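Local coordinates for protein tryptophan synthase alpha chain (Chlamydia trachomatis, PDB 6V82) that probably cleaves indoleglycerol phosphate to indole and glyceraldehyde 3-phosphate, the aldol step that supplies indole for the last stage of tryptophan synthesis, at residues Ala127-Phe138 / Thr157-Tyr167; Phe224-Gln233 / Leu243-Pro252. One frame throughout, in Å; residues are numbered along the deposited sequence.

Contact 1. Residues Ala127-Phe138 / Thr157-Tyr167; sequences APLSHGEKSPFF and TPERMSLIQEY
In the TIM barrel of this subunit, the long loop after strand 119-122 folds over helix 158-167, with Leu163 and Tyr167 of the helix meeting Pro128 and the turn that follows it. The Leu163 side chain crosses that of Pro128 at about a right angle, its CD1 3.5 Å from Pro128 CB. The same methyl packs against three loop carbonyl oxygens, those of Pro128, Ser130 and Glu133. One turn on, the Tyr167 ring is held between two aliphatic groups: Glu166 CG over one face and, on the opposite face, Phe138 CB, 3.8 Å from the ring centroid in a CH-pi contact. Tyr167 CG lies anti to the carbonyl carbon (chi1 -64°), and the hydroxyl reaches the loop, where Ser135 N donates to Tyr167 OH over 3.2 Å at 161°; its stronger polar partner is Glu139 OE1, also hydrogen-bonded. Ser135 is also the N-cap of helix 136-144, its OG accepting from Phe138 N at 3.2 Å, which makes this the junction between the loop and the next barrel helix. Phe138 also packs on Leu150 of strand 147-153. Near the helix start, the bent Arg160 chain lays a guanidinium face over Ala127 O, while Leu129 CD1 packs 3.6 Å from Arg160 CD. The His131 ring, poorly ordered, lies across Glu159, its plane 68° from that of the carboxylate. Leu129 and Arg160 also pack on another protein's chain.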
# COMPACT_ATOMS: atom_id res chain seq x y z
N ALA A 127 32.73 -14.60 29.59
CA ALA A 127 33.50 -15.81 29.82
C ALA A 127 32.74 -17.01 29.25
O ALA A 127 31.51 -17.02 29.25
CB ALA A 127 33.75 -16.02 31.31
N PRO A 128 33.44 -18.02 28.75
CA PRO A 128 32.75 -19.11 28.07
C PRO A 128 31.81 -19.85 29.02
O PRO A 128 32.03 -19.91 30.23
CB PRO A 128 33.89 -20.01 27.59
CG PRO A 128 35.09 -19.12 27.53
CD PRO A 128 34.90 -18.16 28.68
N LEU A 129 30.74 -20.39 28.44
CA LEU A 129 29.71 -21.01 29.27
C LEU A 129 30.08 -22.44 29.68
O LEU A 129 29.92 -22.80 30.85
CB LEU A 129 28.37 -20.98 28.55
CG LEU A 129 27.14 -21.29 29.40
CD1 LEU A 129 27.31 -20.75 30.82
CD2 LEU A 129 25.88 -20.72 28.76
N SER A 130 30.58 -23.25 28.75
CA SER A 130 30.95 -24.62 29.09
C SER A 130 32.23 -24.63 29.92
O SER A 130 33.16 -23.87 29.66
CB SER A 130 31.15 -25.47 27.84
OG SER A 130 31.64 -26.76 28.18
N HIS A 131 32.28 -25.52 30.91
CA HIS A 131 33.47 -25.62 31.74
C HIS A 131 34.70 -25.97 30.92
O HIS A 131 35.82 -25.60 31.29
CB HIS A 131 33.27 -26.67 32.84
CG HIS A 131 31.98 -26.52 33.59
ND1 HIS A 131 30.92 -27.39 33.41
CD2 HIS A 131 31.58 -25.62 34.51
CE1 HIS A 131 29.92 -27.02 34.20
NE2 HIS A 131 30.30 -25.96 34.88
N GLY A 132 34.52 -26.66 29.80
CA GLY A 132 35.63 -27.02 28.94
C GLY A 132 36.03 -25.91 27.99
O GLY A 132 37.21 -25.52 27.95
N GLU A 133 35.06 -25.39 27.24
CA GLU A 133 35.32 -24.40 26.20
C GLU A 133 36.21 -23.26 26.70
O GLU A 133 35.95 -22.68 27.75
CB GLU A 133 34.00 -23.85 25.68
CG GLU A 133 34.14 -22.72 24.67
CD GLU A 133 32.90 -21.85 24.62
OE1 GLU A 133 32.98 -20.70 24.12
OE2 GLU A 133 31.83 -22.31 25.08
N LYS A 134 37.26 -22.96 25.94
CA LYS A 134 38.20 -21.91 26.28
C LYS A 134 37.89 -20.64 25.49
O LYS A 134 37.12 -20.64 24.53
CB LYS A 134 39.64 -22.37 26.03
CG LYS A 134 40.05 -23.59 26.86
CD LYS A 134 41.47 -24.08 26.51
CE LYS A 134 41.78 -25.41 27.20
NZ LYS A 134 42.95 -26.14 26.59
N SER A 135 38.49 -19.53 25.93
CA SER A 135 38.31 -18.24 25.27
C SER A 135 39.61 -17.84 24.62
O SER A 135 40.58 -17.54 25.33
CB SER A 135 37.87 -17.17 26.26
OG SER A 135 38.00 -15.89 25.66
N PRO A 136 39.70 -17.83 23.29
CA PRO A 136 40.98 -17.45 22.67
C PRO A 136 41.48 -16.11 23.16
O PRO A 136 42.67 -15.98 23.47
CB PRO A 136 40.66 -17.44 21.16
CG PRO A 136 39.20 -17.73 21.03
CD PRO A 136 38.74 -18.34 22.31
N PHE A 137 40.58 -15.13 23.31
CA PHE A 137 41.05 -13.79 23.64
C PHE A 137 41.48 -13.68 25.10
O PHE A 137 42.48 -13.02 25.40
CB PHE A 137 39.98 -12.75 23.32
CG PHE A 137 40.47 -11.34 23.45
CD1 PHE A 137 41.28 -10.78 22.46
CD2 PHE A 137 40.16 -10.59 24.58
CE1 PHE A 137 41.75 -9.48 22.58
CE2 PHE A 137 40.63 -9.29 24.71
CZ PHE A 137 41.43 -8.73 23.72
N PHE A 138 40.75 -14.30 26.03
CA PHE A 138 41.17 -14.24 27.42
C PHE A 138 42.49 -14.98 27.62
O PHE A 138 43.34 -14.56 28.40
CB PHE A 138 40.10 -14.81 28.36
CG PHE A 138 38.88 -13.95 28.48
CD1 PHE A 138 38.98 -12.57 28.47
CD2 PHE A 138 37.62 -14.52 28.59
CE1 PHE A 138 37.85 -11.78 28.57
CE2 PHE A 138 36.49 -13.74 28.69
CZ PHE A 138 36.61 -12.37 28.69
N THR A 157 25.51 -17.88 36.59
CA THR A 157 25.37 -19.32 36.73
C THR A 157 26.67 -19.90 37.30
O THR A 157 27.76 -19.39 37.01
CB THR A 157 25.02 -19.99 35.39
OG1 THR A 157 26.21 -20.36 34.69
CG2 THR A 157 24.22 -19.04 34.50
N PRO A 158 26.58 -20.94 38.13
CA PRO A 158 27.81 -21.58 38.63
C PRO A 158 28.78 -21.97 37.53
O PRO A 158 30.00 -21.96 37.76
CB PRO A 158 27.28 -22.81 39.39
CG PRO A 158 25.82 -22.94 38.98
CD PRO A 158 25.37 -21.56 38.68
N GLU A 159 28.28 -22.30 36.33
CA GLU A 159 29.13 -22.61 35.18
C GLU A 159 30.05 -21.44 34.83
O GLU A 159 31.21 -21.64 34.44
CB GLU A 159 28.28 -22.97 33.97
CG GLU A 159 27.72 -24.38 33.96
CD GLU A 159 26.70 -24.62 35.06
OE1 GLU A 159 25.79 -23.78 35.22
OE2 GLU A 159 26.82 -25.65 35.76
N ARG A 160 29.54 -20.21 34.93
CA ARG A 160 30.38 -19.04 34.76
C ARG A 160 31.38 -18.94 35.90
O ARG A 160 32.59 -18.88 35.68
CB ARG A 160 29.53 -17.77 34.71
CG ARG A 160 28.09 -17.97 34.32
CD ARG A 160 27.97 -17.89 32.84
NE ARG A 160 28.84 -16.84 32.35
CZ ARG A 160 29.00 -16.56 31.07
NH1 ARG A 160 29.81 -15.58 30.71
NH2 ARG A 160 28.34 -17.27 30.16
N MET A 161 30.86 -18.92 37.14
CA MET A 161 31.67 -18.81 38.36
C MET A 161 32.98 -19.57 38.26
O MET A 161 34.04 -19.05 38.61
CB MET A 161 30.86 -19.33 39.55
CG MET A 161 29.71 -18.44 39.94
SD MET A 161 30.31 -16.78 40.32
CE MET A 161 29.47 -16.46 41.88
N SER A 162 32.92 -20.81 37.76
CA SER A 162 34.12 -21.58 37.49
C SER A 162 34.98 -20.90 36.43
O SER A 162 36.13 -20.54 36.69
CB SER A 162 33.76 -22.99 37.04
OG SER A 162 32.85 -23.58 37.94
N LEU A 163 34.43 -20.72 35.23
CA LEU A 163 35.24 -20.17 34.15
C LEU A 163 35.52 -18.69 34.35
O LEU A 163 36.59 -18.22 33.94
CB LEU A 163 34.57 -20.41 32.80
CG LEU A 163 35.13 -21.63 32.05
CD1 LEU A 163 34.87 -21.48 30.58
CD2 LEU A 163 36.62 -21.83 32.30
N ILE A 164 34.61 -17.95 34.99
CA ILE A 164 34.93 -16.57 35.33
C ILE A 164 36.13 -16.52 36.26
O ILE A 164 37.04 -15.70 36.08
CB ILE A 164 33.71 -15.85 35.94
CG1 ILE A 164 32.58 -15.79 34.93
CG2 ILE A 164 34.09 -14.44 36.35
CD1 ILE A 164 31.46 -14.85 35.32
N GLN A 165 36.17 -17.42 37.25
CA GLN A 165 37.32 -17.51 38.14
C GLN A 165 38.58 -17.92 37.38
O GLN A 165 39.69 -17.52 37.76
CB GLN A 165 37.03 -18.49 39.26
CG GLN A 165 38.12 -18.62 40.29
CD GLN A 165 37.68 -19.48 41.44
OE1 GLN A 165 36.48 -19.75 41.60
NE2 GLN A 165 38.63 -19.93 42.24
N GLU A 166 38.43 -18.72 36.33
CA GLU A 166 39.57 -19.12 35.51
C GLU A 166 40.32 -17.91 34.96
O GLU A 166 41.54 -17.82 35.09
CB GLU A 166 39.09 -20.02 34.37
CG GLU A 166 40.18 -20.52 33.45
CD GLU A 166 40.69 -21.89 33.83
OE1 GLU A 166 40.77 -22.18 35.05
OE2 GLU A 166 40.99 -22.68 32.91
N TYR A 167 39.59 -16.97 34.35
CA TYR A 167 40.22 -15.89 33.61
C TYR A 167 40.31 -14.57 34.37
O TYR A 167 41.10 -13.70 33.96
CB TYR A 167 39.47 -15.66 32.29
CG TYR A 167 39.55 -16.84 31.35
CD1 TYR A 167 40.78 -17.24 30.82
CD2 TYR A 167 38.42 -17.57 31.00
CE1 TYR A 167 40.87 -18.32 29.96
CE2 TYR A 167 38.50 -18.66 30.15
CZ TYR A 167 39.73 -19.03 29.63
OH TYR A 167 39.83 -20.09 28.78

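Contact 2. Residues Phe224-Gln233 / Leu243-Pro252; sequences FIVKTAFVHQ and LTALAQTVIP
Helices 229-233 and 243-250 run roughly antiparallel at 148°, their axes 10.3 Å apart at closest approach, and strand 224-226 leads into the first of them. Leu246 points at the first helix and puts CD2 among Ala229 O, the Phe230 ring and Gln233 CB, the last at 3.8 Å. Leu243 CD2 adds to this group, 3.7 Å from Gln233 CG; the Gln233 side chain runs alongside those of both leucines, pointing the opposite way, and its NE2 is hydrogen-bonded to Thr242 OG1. Phe230 turns its ring toward the second helix from beside its own backbone N (chi1 -66°). The ring edge meets Ala247, with N in the ring plane 3.8 Å from Phe230 CE1, and Val226 CG1 covers one face. The Phe230 side chain lies about 9 Å from that of Glu44, a predicted proton acceptor. This is the closing end of the TIM barrel: strand 223-226 is the eighth and pairs with the first, 13-19, while helix 241-250 packs outside it, Leu243 also touching helix 25-37. From the strand, Val226 reaches Val250 of the helix tip to tip, CG2 to CG1 at 3.8 Å. Phe224 completes the apolar layer, its CE1 3.9 Å from Pro252 CD and the ring edge facing Ile251 CA; helix 211-218 packs against the same side chain.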
# COMPACT_ATOMS: atom_id res chain seq x y z
N PHE A 224 34.61 2.51 43.71
CA PHE A 224 33.49 2.99 42.91
C PHE A 224 34.02 3.55 41.60
O PHE A 224 35.18 3.95 41.51
CB PHE A 224 32.67 4.05 43.66
CG PHE A 224 33.42 5.32 43.91
CD1 PHE A 224 34.27 5.44 45.00
CD2 PHE A 224 33.26 6.41 43.07
CE1 PHE A 224 34.96 6.61 45.24
CE2 PHE A 224 33.95 7.59 43.31
CZ PHE A 224 34.80 7.69 44.39
N ILE A 225 33.17 3.56 40.58
CA ILE A 225 33.54 4.05 39.27
C ILE A 225 32.71 5.29 38.95
O ILE A 225 31.49 5.30 39.16
CB ILE A 225 33.40 2.97 38.19
CG1 ILE A 225 33.70 3.54 36.80
CG2 ILE A 225 32.03 2.32 38.22
CD1 ILE A 225 33.80 2.48 35.72
N VAL A 226 33.38 6.33 38.48
CA VAL A 226 32.75 7.52 37.93
C VAL A 226 32.77 7.34 36.41
O VAL A 226 33.78 7.62 35.76
CB VAL A 226 33.48 8.80 38.34
CG1 VAL A 226 32.82 10.01 37.73
CG2 VAL A 226 33.57 8.90 39.86
N LYS A 227 31.66 6.86 35.85
CA LYS A 227 31.61 6.53 34.43
C LYS A 227 31.23 7.73 33.56
O LYS A 227 31.89 7.99 32.55
CB LYS A 227 30.61 5.39 34.19
CG LYS A 227 30.44 4.98 32.74
CD LYS A 227 31.77 4.49 32.16
CE LYS A 227 31.66 4.15 30.67
NZ LYS A 227 30.88 2.90 30.38
N THR A 228 30.16 8.44 33.93
CA THR A 228 29.61 9.52 33.12
C THR A 228 30.17 10.90 33.47
O THR A 228 30.45 11.70 32.56
CB THR A 228 28.08 9.54 33.26
OG1 THR A 228 27.52 8.38 32.64
CG2 THR A 228 27.47 10.78 32.61
N ALA A 229 30.38 11.20 34.76
CA ALA A 229 30.51 12.59 35.18
C ALA A 229 31.67 13.30 34.48
O ALA A 229 31.51 14.43 34.01
CB ALA A 229 30.67 12.67 36.71
N PHE A 230 32.84 12.64 34.40
CA PHE A 230 34.01 13.25 33.77
C PHE A 230 33.77 13.54 32.30
O PHE A 230 34.04 14.65 31.81
CB PHE A 230 35.23 12.35 33.95
CG PHE A 230 35.67 12.19 35.39
CD1 PHE A 230 35.73 13.29 36.24
CD2 PHE A 230 36.01 10.94 35.89
CE1 PHE A 230 36.13 13.14 37.56
CE2 PHE A 230 36.41 10.79 37.21
CZ PHE A 230 36.47 11.89 38.05
N VAL A 231 33.26 12.55 31.56
CA VAL A 231 32.95 12.75 30.14
C VAL A 231 31.97 13.90 29.97
O VAL A 231 32.17 14.80 29.15
CB VAL A 231 32.41 11.45 29.52
CG1 VAL A 231 31.76 11.71 28.16
CG2 VAL A 231 33.52 10.42 29.39
N HIS A 232 30.91 13.89 30.77
CA HIS A 232 29.91 14.95 30.66
C HIS A 232 30.52 16.32 30.94
O HIS A 232 30.17 17.31 30.29
CB HIS A 232 28.76 14.66 31.63
CG HIS A 232 27.75 15.75 31.69
ND1 HIS A 232 26.66 15.81 30.85
CD2 HIS A 232 27.65 16.83 32.50
CE1 HIS A 232 25.94 16.88 31.13
NE2 HIS A 232 26.52 17.52 32.13
N GLN A 233 31.46 16.38 31.89
CA GLN A 233 32.09 17.65 32.21
C GLN A 233 32.92 18.19 31.04
O GLN A 233 32.96 19.41 30.83
CB GLN A 233 32.95 17.50 33.48
CG GLN A 233 33.75 18.74 33.87
CD GLN A 233 32.90 20.01 33.95
OE1 GLN A 233 31.71 19.96 34.26
NE2 GLN A 233 33.52 21.15 33.67
N LEU A 243 38.18 19.18 35.58
CA LEU A 243 38.16 17.74 35.82
C LEU A 243 38.85 17.39 37.13
O LEU A 243 38.33 16.59 37.93
CB LEU A 243 38.81 17.00 34.66
CG LEU A 243 38.06 17.08 33.35
CD1 LEU A 243 38.84 16.34 32.26
CD2 LEU A 243 36.69 16.47 33.54
N THR A 244 40.03 17.96 37.37
CA THR A 244 40.67 17.84 38.67
C THR A 244 39.69 18.22 39.78
O THR A 244 39.46 17.45 40.72
CB THR A 244 41.92 18.71 38.72
OG1 THR A 244 42.79 18.35 37.64
CG2 THR A 244 42.65 18.53 40.04
N ALA A 245 39.08 19.41 39.65
CA ALA A 245 38.14 19.89 40.66
C ALA A 245 36.97 18.94 40.84
O ALA A 245 36.57 18.65 41.98
CB ALA A 245 37.64 21.28 40.27
N LEU A 246 36.40 18.44 39.74
CA LEU A 246 35.26 17.54 39.84
C LEU A 246 35.63 16.26 40.58
O LEU A 246 34.86 15.77 41.43
CB LEU A 246 34.72 17.22 38.45
CG LEU A 246 33.52 16.26 38.41
CD1 LEU A 246 32.41 16.80 39.30
CD2 LEU A 246 33.02 16.07 36.98
N ALA A 247 36.80 15.69 40.27
CA ALA A 247 37.29 14.52 40.99
C ALA A 247 37.35 14.79 42.49
O ALA A 247 36.91 13.96 43.30
CB ALA A 247 38.67 14.13 40.47
N GLN A 248 37.89 15.95 42.87
CA GLN A 248 38.12 16.24 44.27
C GLN A 248 36.81 16.33 45.05
O GLN A 248 36.78 15.96 46.23
CB GLN A 248 38.93 17.53 44.41
CG GLN A 248 40.35 17.44 43.84
CD GLN A 248 41.08 18.78 43.80
OE1 GLN A 248 40.46 19.85 43.76
NE2 GLN A 248 42.40 18.73 43.82
N THR A 249 35.73 16.80 44.41
CA THR A 249 34.44 16.90 45.09
C THR A 249 33.70 15.56 45.14
O THR A 249 32.86 15.38 46.02
CB THR A 249 33.55 17.95 44.42
OG1 THR A 249 33.23 17.54 43.09
CG2 THR A 249 34.23 19.30 44.35
N VAL A 250 34.00 14.64 44.22
CA VAL A 250 33.29 13.36 44.15
C VAL A 250 33.92 12.30 45.05
O VAL A 250 33.22 11.50 45.66
CB VAL A 250 33.22 12.87 42.69
CG1 VAL A 250 32.74 11.44 42.62
CG2 VAL A 250 32.32 13.78 41.88
N ILE A 251 35.25 12.29 45.14
CA ILE A 251 35.97 11.31 45.96
C ILE A 251 35.85 11.68 47.44
O ILE A 251 36.25 12.78 47.84
CB ILE A 251 37.43 11.22 45.51
CG1 ILE A 251 37.50 10.88 44.02
CG2 ILE A 251 38.18 10.20 46.36
CD1 ILE A 251 38.90 10.93 43.44
N PRO A 252 35.32 10.78 48.28
CA PRO A 252 35.10 11.12 49.69
C PRO A 252 36.39 11.42 50.45
O PRO A 252 37.50 11.12 50.00
CB PRO A 252 34.43 9.85 50.25
CG PRO A 252 33.82 9.19 49.05
CD PRO A 252 34.75 9.48 47.92

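From the N terminus, the chain first builds strands 13-19 to 119-122, then enters contact 1, which closes a loop of 18 intervening residues containing strand 147-153. It thus ties the loop after the fourth strand, and the start of helix 136-144, to the helix that follows the fifth. Strands 172-175 and 202-205 come next, and contact 2 then joins strand 223-226 and helix 229-236 to the C-terminal helix 241-250 across only nine residues. The two loops are in series, neither nested nor crossed. The centres of contact 1 and contact 2 are about 33 Å apart, on opposite sides of the chain's centre. The nearest atoms of contact 1 and contact 2 are about 16 Å apart.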